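Local structure of NikO protein (Streptomyces tendae, 4FQD) at residues M202-H207 with E251-P256; E267-I272 with H295-E300; P299-L304 with V311-D316. The protein transfers enolpyruvyl groups, probably from phosphoenolpyruvate to a uridine nucleotide, and is essential in nikkomycin biosynthesis. The protein carries 4 engineered substitutions. All blocks are in the same frame, centred on the assembly; numbering follows the deposited sequence.

Contact 1: M202-H207 with E251-P256; sequences MGAVTH and ESLHRP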
loop_
_atom_site.group_PDB
_atom_site.type_symbol
_atom_site.label_atom_id
_atom_site.label_comp_id
_atom_site.label_asym_id
_atom_site.label_seq_id
_atom_site.Cartn_x
_atom_site.Cartn_y
_atom_site.Cartn_z
ATOM N N MET A 202 23.470 23.056 3.498
ATOM C CA MET A 202 23.532 24.154 4.457
ATOM C C MET A 202 24.433 23.808 5.636
ATOM O O MET A 202 25.136 24.667 6.164
ATOM C CB MET A 202 22.132 24.514 4.960
ATOM C CG MET A 202 21.236 25.154 3.912
ATOM S SD MET A 202 21.915 26.689 3.255
ATOM C CE MET A 202 21.970 27.699 4.733
ATOM N N GLY A 203 24.405 22.543 6.044
ATOM C CA GLY A 203 25.212 22.084 7.160
ATOM C C GLY A 203 26.699 22.134 6.871
ATOM O O GLY A 203 27.505 22.361 7.773
ATOM N N ALA A 204 27.062 21.929 5.610
ATOM C CA ALA A 204 28.465 21.901 5.210
ATOM C C ALA A 204 29.052 23.302 5.054
ATOM O O ALA A 204 30.251 23.506 5.246
ATOM C CB ALA A 204 28.636 21.103 3.925
ATOM N N VAL A 205 28.204 24.264 4.702
ATOM C CA VAL A 205 28.652 25.638 4.502
ATOM C C VAL A 205 28.408 26.493 5.741
ATOM O O VAL A 205 28.458 27.722 5.679
ATOM C CB VAL A 205 27.958 26.291 3.291
ATOM C CG1 VAL A 205 28.349 25.577 2.006
ATOM C CG2 VAL A 205 26.448 26.284 3.475
ATOM N N THR A 206 28.149 25.835 6.865
ATOM C CA THR A 206 27.881 26.523 8.121
ATOM C C THR A 206 28.917 26.152 9.178
ATOM O O THR A 206 29.308 24.992 9.292
ATOM C CB THR A 206 26.473 26.178 8.649
ATOM O OG1 THR A 206 25.489 26.599 7.696
ATOM C CG2 THR A 206 26.203 26.861 9.982
ATOM N N HIS A 207 29.367 27.142 9.942
ATOM C CA HIS A 207 30.262 26.893 11.065
ATOM C C HIS A 207 29.481 26.349 12.254
ATOM O O HIS A 207 28.665 27.055 12.844
ATOM C CB HIS A 207 30.982 28.181 11.468
ATOM C CG HIS A 207 31.879 28.727 10.406
ATOM N ND1 HIS A 207 32.418 29.997 10.461
ATOM C CD2 HIS A 207 32.339 28.181 9.256
ATOM C CE1 HIS A 207 33.166 30.206 9.400
ATOM N NE2 HIS A 207 33.136 29.116 8.646
ATOM N N GLU A 251 35.112 27.243 3.306
ATOM C CA GLU A 251 36.569 27.266 3.231
ATOM C C GLU A 251 37.183 25.894 3.505
ATOM O O GLU A 251 38.368 25.676 3.253
ATOM C CB GLU A 251 37.153 28.310 4.192
ATOM C CG GLU A 251 36.830 28.077 5.664
ATOM C CD GLU A 251 35.520 28.716 6.091
ATOM O OE1 GLU A 251 34.743 29.137 5.210
ATOM O OE2 GLU A 251 35.275 28.806 7.313
ATOM N N SER A 252 36.374 24.975 4.022
ATOM C CA SER A 252 36.840 23.625 4.319
ATOM C C SER A 252 36.651 22.693 3.127
ATOM O O SER A 252 37.137 21.561 3.128
ATOM C CB SER A 252 36.108 23.064 5.538
ATOM O OG SER A 252 34.713 22.988 5.305
ATOM N N LEU A 253 35.942 23.175 2.111
ATOM C CA LEU A 253 35.663 22.379 0.922
ATOM C C LEU A 253 36.585 22.788 -0.223
ATOM O O LEU A 253 36.188 23.535 -1.117
ATOM C CB LEU A 253 34.200 22.550 0.512
ATOM C CG LEU A 253 33.191 22.359 1.647
ATOM C CD1 LEU A 253 31.782 22.692 1.187
ATOM C CD2 LEU A 253 33.258 20.942 2.194
ATOM N N HIS A 254 37.817 22.289 -0.193
ATOM C CA HIS A 254 38.834 22.705 -1.152
ATOM C C HIS A 254 39.624 21.531 -1.720
ATOM O O HIS A 254 40.688 21.720 -2.307
ATOM C CB HIS A 254 39.798 23.696 -0.497
ATOM C CG HIS A 254 40.498 23.147 0.707
ATOM N ND1 HIS A 254 40.108 23.449 1.996
ATOM C CD2 HIS A 254 41.558 22.314 0.822
ATOM C CE1 HIS A 254 40.901 22.827 2.849
ATOM N NE2 HIS A 254 41.789 22.130 2.163
ATOM N N ARG A 255 39.103 20.321 -1.546
ATOM C CA ARG A 255 39.772 19.127 -2.050
ATOM C C ARG A 255 39.143 18.632 -3.350
ATOM O O ARG A 255 37.930 18.435 -3.419
ATOM C CB ARG A 255 39.753 18.020 -0.996
ATOM C CG ARG A 255 40.664 18.287 0.191
ATOM C CD ARG A 255 40.201 17.528 1.421
ATOM N NE ARG A 255 39.981 16.113 1.144
ATOM C CZ ARG A 255 39.479 15.251 2.022
ATOM N NH1 ARG A 255 39.311 13.981 1.688
ATOM N NH2 ARG A 255 39.141 15.661 3.237
ATOM N N PRO A 256 39.973 18.440 -4.388
ATOM C CA PRO A 256 39.540 17.945 -5.702
ATOM C C PRO A 256 38.866 16.580 -5.603
ATOM O O PRO A 256 39.300 15.736 -4.819
ATOM C CB PRO A 256 40.855 17.826 -6.479
ATOM C CG PRO A 256 41.775 18.791 -5.815
ATOM C CD PRO A 256 41.414 18.744 -4.362
HETATM O O HOH W 1 32.150 21.787 6.231
#

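Contact 2: E267-I272 with H295-E300; sequences EVVTWI and HALAPE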
loop_
_atom_site.group_PDB
_atom_site.type_symbol
_atom_site.label_atom_id
_atom_site.label_comp_id
_atom_site.label_asym_id
_atom_site.label_seq_id
_atom_site.Cartn_x
_atom_site.Cartn_y
_atom_site.Cartn_z
ATOM N N GLU A 267 16.062 4.838 -15.489
ATOM C CA GLU A 267 16.415 4.352 -16.817
ATOM C C GLU A 267 16.557 2.835 -16.793
ATOM O O GLU A 267 16.156 2.151 -17.735
ATOM C CB GLU A 267 17.706 4.995 -17.325
ATOM C CG GLU A 267 18.061 4.585 -18.748
ATOM C CD GLU A 267 19.412 5.102 -19.201
ATOM O OE1 GLU A 267 20.074 5.815 -18.416
ATOM O OE2 GLU A 267 19.812 4.792 -20.344
ATOM N N VAL A 268 17.129 2.316 -15.709
ATOM C CA VAL A 268 17.260 0.875 -15.529
ATOM C C VAL A 268 15.882 0.225 -15.490
ATOM O O VAL A 268 15.639 -0.774 -16.167
ATOM C CB VAL A 268 18.029 0.527 -14.238
ATOM C CG1 VAL A 268 17.993 -0.973 -13.982
ATOM C CG2 VAL A 268 19.463 1.022 -14.324
ATOM N N VAL A 269 14.984 0.807 -14.700
ATOM C CA VAL A 269 13.604 0.345 -14.618
ATOM C C VAL A 269 12.952 0.367 -15.996
ATOM O O VAL A 269 12.273 -0.584 -16.390
ATOM C CB VAL A 269 12.775 1.223 -13.656
ATOM C CG1 VAL A 269 11.306 0.822 -13.691
ATOM C CG2 VAL A 269 13.326 1.131 -12.243
ATOM N N THR A 270 13.179 1.454 -16.726
ATOM C CA THR A 270 12.603 1.640 -18.053
ATOM C C THR A 270 13.034 0.543 -19.024
ATOM O O THR A 270 12.218 0.019 -19.781
ATOM C CB THR A 270 12.983 3.014 -18.641
ATOM O OG1 THR A 270 12.578 4.050 -17.738
ATOM C CG2 THR A 270 12.309 3.227 -19.987
ATOM N N TRP A 271 14.316 0.196 -18.994
ATOM C CA TRP A 271 14.845 -0.816 -19.901
ATOM C C TRP A 271 14.429 -2.231 -19.510
ATOM O O TRP A 271 14.235 -3.087 -20.373
ATOM C CB TRP A 271 16.369 -0.712 -20.008
ATOM C CG TRP A 271 16.828 0.481 -20.783
ATOM C CD1 TRP A 271 17.602 1.507 -20.327
ATOM C CD2 TRP A 271 16.532 0.780 -22.152
ATOM N NE1 TRP A 271 17.812 2.424 -21.329
ATOM C CE2 TRP A 271 17.164 1.999 -22.460
ATOM C CE3 TRP A 271 15.796 0.131 -23.150
ATOM C CZ2 TRP A 271 17.084 2.585 -23.720
ATOM C CZ3 TRP A 271 15.718 0.713 -24.400
ATOM C CH2 TRP A 271 16.358 1.927 -24.675
ATOM N N ILE A 272 14.300 -2.474 -18.211
ATOM C CA ILE A 272 13.813 -3.759 -17.725
ATOM C C ILE A 272 12.372 -3.962 -18.184
ATOM O O ILE A 272 11.998 -5.046 -18.634
ATOM C CB ILE A 272 13.895 -3.855 -16.189
ATOM C CG1 ILE A 272 15.357 -3.886 -15.737
ATOM C CG2 ILE A 272 13.167 -5.092 -15.687
ATOM C CD1 ILE A 272 15.533 -3.885 -14.233
ATOM N N HIS A 295 20.685 -2.481 -6.241
ATOM C CA HIS A 295 20.504 -2.548 -4.795
ATOM C C HIS A 295 19.678 -1.373 -4.283
ATOM O O HIS A 295 18.907 -1.510 -3.335
ATOM C CB HIS A 295 21.854 -2.591 -4.080
ATOM C CG HIS A 295 21.741 -2.564 -2.588
ATOM N ND1 HIS A 295 21.929 -1.417 -1.848
ATOM C CD2 HIS A 295 21.446 -3.542 -1.698
ATOM C CE1 HIS A 295 21.761 -1.690 -0.566
ATOM N NE2 HIS A 295 21.467 -2.973 -0.449
ATOM N N ALA A 296 19.848 -0.218 -4.918
ATOM C CA ALA A 296 19.067 0.964 -4.579
ATOM C C ALA A 296 17.615 0.773 -5.001
ATOM O O ALA A 296 16.700 1.320 -4.387
ATOM C CB ALA A 296 19.654 2.190 -5.250
ATOM N N LEU A 297 17.418 -0.009 -6.059
ATOM C CA LEU A 297 16.086 -0.307 -6.567
ATOM C C LEU A 297 15.525 -1.578 -5.937
ATOM O O LEU A 297 14.686 -2.253 -6.530
ATOM C CB LEU A 297 16.117 -0.449 -8.090
ATOM C CG LEU A 297 16.351 0.834 -8.889
ATOM C CD1 LEU A 297 16.704 0.507 -10.331
ATOM C CD2 LEU A 297 15.121 1.731 -8.827
ATOM N N ALA A 298 16.000 -1.895 -4.735
ATOM C CA ALA A 298 15.531 -3.067 -3.990
ATOM C C ALA A 298 14.005 -3.162 -3.809
ATOM O O ALA A 298 13.446 -4.251 -3.943
ATOM C CB ALA A 298 16.249 -3.177 -2.641
ATOM N N PRO A 299 13.328 -2.037 -3.492
ATOM C CA PRO A 299 11.863 -2.127 -3.437
ATOM C C PRO A 299 11.260 -2.487 -4.792
ATOM O O PRO A 299 10.323 -3.285 -4.854
ATOM C CB PRO A 299 11.443 -0.710 -3.038
ATOM C CG PRO A 299 12.611 -0.165 -2.307
ATOM C CD PRO A 299 13.808 -0.730 -3.006
ATOM N N GLU A 300 11.797 -1.904 -5.860
ATOM C CA GLU A 300 11.337 -2.203 -7.211
ATOM C C GLU A 300 11.596 -3.659 -7.587
ATOM O O GLU A 300 10.745 -4.312 -8.191
ATOM C CB GLU A 300 12.008 -1.278 -8.232
ATOM C CG GLU A 300 11.385 0.105 -8.344
ATOM C CD GLU A 300 11.837 1.053 -7.250
ATOM O OE1 GLU A 300 12.624 0.631 -6.377
ATOM O OE2 GLU A 300 11.407 2.226 -7.269
#

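Contact 3: P299-L304 with V311-D316; sequences PEFDLL and VDVGAD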
loop_
_atom_site.group_PDB
_atom_site.type_symbol
_atom_site.label_atom_id
_atom_site.label_comp_id
_atom_site.label_asym_id
_atom_site.label_seq_id
_atom_site.Cartn_x
_atom_site.Cartn_y
_atom_site.Cartn_z
ATOM N N PRO A 299 13.328 -2.037 -3.492
ATOM C CA PRO A 299 11.863 -2.127 -3.437
ATOM C C PRO A 299 11.260 -2.487 -4.792
ATOM O O PRO A 299 10.323 -3.285 -4.854
ATOM C CB PRO A 299 11.443 -0.710 -3.038
ATOM C CG PRO A 299 12.611 -0.165 -2.307
ATOM C CD PRO A 299 13.808 -0.730 -3.006
ATOM N N GLU A 300 11.797 -1.904 -5.860
ATOM C CA GLU A 300 11.337 -2.203 -7.211
ATOM C C GLU A 300 11.596 -3.659 -7.587
ATOM O O GLU A 300 10.745 -4.312 -8.191
ATOM C CB GLU A 300 12.008 -1.278 -8.232
ATOM C CG GLU A 300 11.385 0.105 -8.344
ATOM C CD GLU A 300 11.837 1.053 -7.250
ATOM O OE1 GLU A 300 12.624 0.631 -6.377
ATOM O OE2 GLU A 300 11.407 2.226 -7.269
ATOM N N PHE A 301 12.772 -4.163 -7.226
ATOM C CA PHE A 301 13.153 -5.531 -7.568
ATOM C C PHE A 301 12.389 -6.577 -6.763
ATOM O O PHE A 301 12.200 -7.705 -7.221
ATOM C CB PHE A 301 14.665 -5.727 -7.420
ATOM C CG PHE A 301 15.436 -5.412 -8.668
ATOM C CD1 PHE A 301 15.678 -4.099 -9.036
ATOM C CD2 PHE A 301 15.912 -6.430 -9.480
ATOM C CE1 PHE A 301 16.384 -3.807 -10.188
ATOM C CE2 PHE A 301 16.619 -6.143 -10.631
ATOM C CZ PHE A 301 16.856 -4.830 -10.985
ATOM N N ASP A 302 11.950 -6.203 -5.567
ATOM C CA ASP A 302 11.117 -7.089 -4.766
ATOM C C ASP A 302 9.764 -7.260 -5.444
ATOM O O ASP A 302 9.170 -8.337 -5.408
ATOM C CB ASP A 302 10.941 -6.542 -3.350
ATOM C CG ASP A 302 9.987 -7.377 -2.519
ATOM O OD1 ASP A 302 10.332 -8.534 -2.200
ATOM O OD2 ASP A 302 8.893 -6.877 -2.181
ATOM N N LEU A 303 9.285 -6.188 -6.067
ATOM C CA LEU A 303 8.044 -6.234 -6.829
ATOM C C LEU A 303 8.206 -7.079 -8.085
ATOM O O LEU A 303 7.345 -7.896 -8.404
ATOM C CB LEU A 303 7.589 -4.825 -7.203
ATOM C CG LEU A 303 6.996 -3.984 -6.074
ATOM C CD1 LEU A 303 6.651 -2.598 -6.582
ATOM C CD2 LEU A 303 5.767 -4.667 -5.494
ATOM N N LEU A 304 9.316 -6.876 -8.790
ATOM C CA LEU A 304 9.611 -7.626 -10.007
ATOM C C LEU A 304 9.657 -9.125 -9.736
ATOM O O LEU A 304 9.169 -9.925 -10.537
ATOM C CB LEU A 304 10.936 -7.165 -10.618
ATOM C CG LEU A 304 10.978 -5.742 -11.181
ATOM C CD1 LEU A 304 12.347 -5.445 -11.771
ATOM C CD2 LEU A 304 9.882 -5.535 -12.219
ATOM N N VAL A 311 15.286 -11.127 -13.824
ATOM C CA VAL A 311 16.388 -10.239 -14.174
ATOM C C VAL A 311 17.704 -10.760 -13.607
ATOM O O VAL A 311 17.861 -10.884 -12.392
ATOM C CB VAL A 311 16.158 -8.807 -13.658
ATOM C CG1 VAL A 311 17.397 -7.955 -13.891
ATOM C CG2 VAL A 311 14.945 -8.183 -14.329
ATOM N N ASP A 312 18.647 -11.070 -14.492
ATOM C CA ASP A 312 19.969 -11.516 -14.071
ATOM C C ASP A 312 20.821 -10.312 -13.697
ATOM O O ASP A 312 21.076 -9.443 -14.529
ATOM C CB ASP A 312 20.648 -12.311 -15.188
ATOM C CG ASP A 312 19.850 -13.531 -15.601
ATOM O OD1 ASP A 312 19.161 -14.110 -14.737
ATOM O OD2 ASP A 312 19.911 -13.908 -16.791
ATOM N N VAL A 313 21.258 -10.260 -12.443
ATOM C CA VAL A 313 22.015 -9.113 -11.952
ATOM C C VAL A 313 23.514 -9.388 -11.880
ATOM O O VAL A 313 23.956 -10.310 -11.194
ATOM C CB VAL A 313 21.516 -8.657 -10.569
ATOM C CG1 VAL A 313 22.383 -7.526 -10.037
ATOM C CG2 VAL A 313 20.059 -8.229 -10.648
ATOM N N GLY A 314 24.287 -8.577 -12.595
ATOM C CA GLY A 314 25.735 -8.665 -12.562
ATOM C C GLY A 314 26.344 -7.424 -11.937
ATOM O O GLY A 314 25.676 -6.703 -11.196
ATOM N N ALA A 315 27.613 -7.171 -12.238
ATOM C CA ALA A 315 28.315 -6.026 -11.672
ATOM C C ALA A 315 28.088 -4.762 -12.493
ATOM O O ALA A 315 27.627 -3.746 -11.972
ATOM C CB ALA A 315 29.797 -6.322 -11.561
ATOM N N ASP A 316 28.417 -4.830 -13.778
ATOM C CA ASP A 316 28.262 -3.684 -14.666
ATOM C C ASP A 316 27.163 -3.915 -15.697
ATOM O O ASP A 316 27.038 -3.161 -16.661
ATOM C CB ASP A 316 29.580 -3.363 -15.373
ATOM C CG ASP A 316 30.694 -3.027 -14.403
ATOM O OD1 ASP A 316 30.641 -1.940 -13.788
ATOM O OD2 ASP A 316 31.627 -3.846 -14.260
#

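Contact 1: M202-H207 with E251-P256
Ala204, on the last turn of helix 192-204, faces Leu253 just past the short 3-10 segment 251-252, and their CA atoms, 8.4 Å apart, are the nearest across the contact. The apolar touch there is light: Ala204 CB lies 4.5 Å from Leu253 CD1, the small methyl allowing the leucine branch to approach the helix end. Beside it a single water bridges the helix-end carbonyl and the Ser252 hydroxyl, giving one hydrogen to Ala204 O at 2.7 Å and the other to Ser252 OG at 3.0 Å. The serine hydroxyl also bonds to Gly249 O, a double role that suits a short polar side chain. At the exposed end of the contact, His207 NE2 donates to Glu251 OE2 at 2.5 Å, on the syn side of the carboxylate. The bond is markedly bent (135° at the hydrogen), and the imidazole stands almost perpendicular to the carboxylate. Glu251 reaches the ring through a folded chain, its CG lying between backbone N and carbonyl carbon (chi1 61°) before a second bend at chi2. The loop 251-256 passes from strand 242-248 of one sheet to strand 257-260 of another, while 202-207 leads from helix 192-204 towards strand 209-213. Val205 and Leu253 both rest on Thr46, and a backbone hydrogen bond with Ser48 ties Leu253 to the same neighbouring loop.

Contact 2: E267-I272 with H295-E300
Leu297 reaches across to Val268 and Val269 on helix 265-278, and its two methyls make the close part of the contact. Val269 CG2 faces the fork of the leucine, 3.9 Å from Leu297 CD2 and equally near CD1. CD1 also meets Val268, lying 4.1 Å from the CB atom of that valine, so one isobutyl group serves two adjacent helix positions. Both valines carry CG1 anti to the backbone N (173° and 174°), which places CG2 of Val269 on the side the leucine approaches. Compact, branched side chains suit this buried surface, where shape rather than polarity decides the fit. The packing slackens towards Glu300, whose CG is 4.5 Å from Val269 CG2. This carboxylate is buried, but its OE2 accepts hydrogen bonds from Phe340 N and Ser343 OG, so two donors satisfy this oxygen, while CG is the part nearest the valine. On the outer side of 295-300, His295 and Ala298 are exposed and take no part. Away from the contact, Trp271 NE1 donates to the anti lone pair of Glu267 OE2, which lies 3.3 Å away in the indole plane, while OE1 accepts from Ser31 N; Trp271 itself packs on helix 441-447. Leu297 marks the joint between helices 290-296 and 298-307, ending one and occupying the N-cap position of the next. Helix packing of this kind, with 265-278 buried among other helices, is characteristic of the inverse beta/alpha barrel of enolpyruvyl transferases, in which sheets surround a helical interior.

Contact 3: P299-L304 with V311-D316
The Phe301 ring has one face covered from its own helix: Leu304 CD1, one turn further on, lies 4.3 Å above the ring plane and over its centre. The strand meets the ring at CE2. Val311 CG1 comes to the edge near the ring plane, 3.8 Å from Phe301 CE2, and the two side chains cross at about a right angle. Val313 approaches the same carbon obliquely, its CG2 4.0 Å from Phe301 CE2. A single ring corner is thus held by two valine methyls, without any hydrogen bond between the segments. Strand geometry makes this possible: Val311 and Val313 both direct their CB atoms toward the helix, whereas that of Asp312 points away. Asp312, on the other side of the strand, turns its carboxylate away from the apolar patch, and OD2 accepts from His321 NE2. In Val311, CG1 is anti to the backbone N (173°), and this rotation presents the branch to the ring edge. Beta-branched valine is at home in an extended strand, and its short arms meet a long aromatic side chain that spans the gap from the helix. The hydrophobic patch continues beyond the two segments: Phe301 and Val313 both touch Val294 of helix 290-296, and Leu304 reaches Leu350 of helix 344-351. Strand 311-313 lies at the margin of its sheet, pairing with antiparallel strand 317-320 through backbone bonding of Asp312 with Thr319. Helix 298-307 packs against the side of the strand that carries Val311 and Val313, with helix 265-278 beside them through Ile272, which touches Phe301, Leu304 and Val311.

Contacts 2 and 3 form one continuous packing unit, their centres about 7 Å apart, with helix 298-307 common to both. Ile272 joins them: its CD1 lies 3.6 Å from Phe301 CZ, and its CG2 lies 3.8 Å from Val311 CG2. Contact 2 is fully buried between helices, whereas contact 3, between helix and strand, comes closer to the surface; both rely on aliphatic or aromatic side chains. Contact 1 stands apart, its centre about 33 Å from that of contact 2. It joins the end of helix 192-204 and the residues after it to a 3-10 turn and loop; it is buried at Ala204, Ser252 and Leu253, with one light apolar touch and a water bridge, and exposed only at its histidine-carboxylate bond.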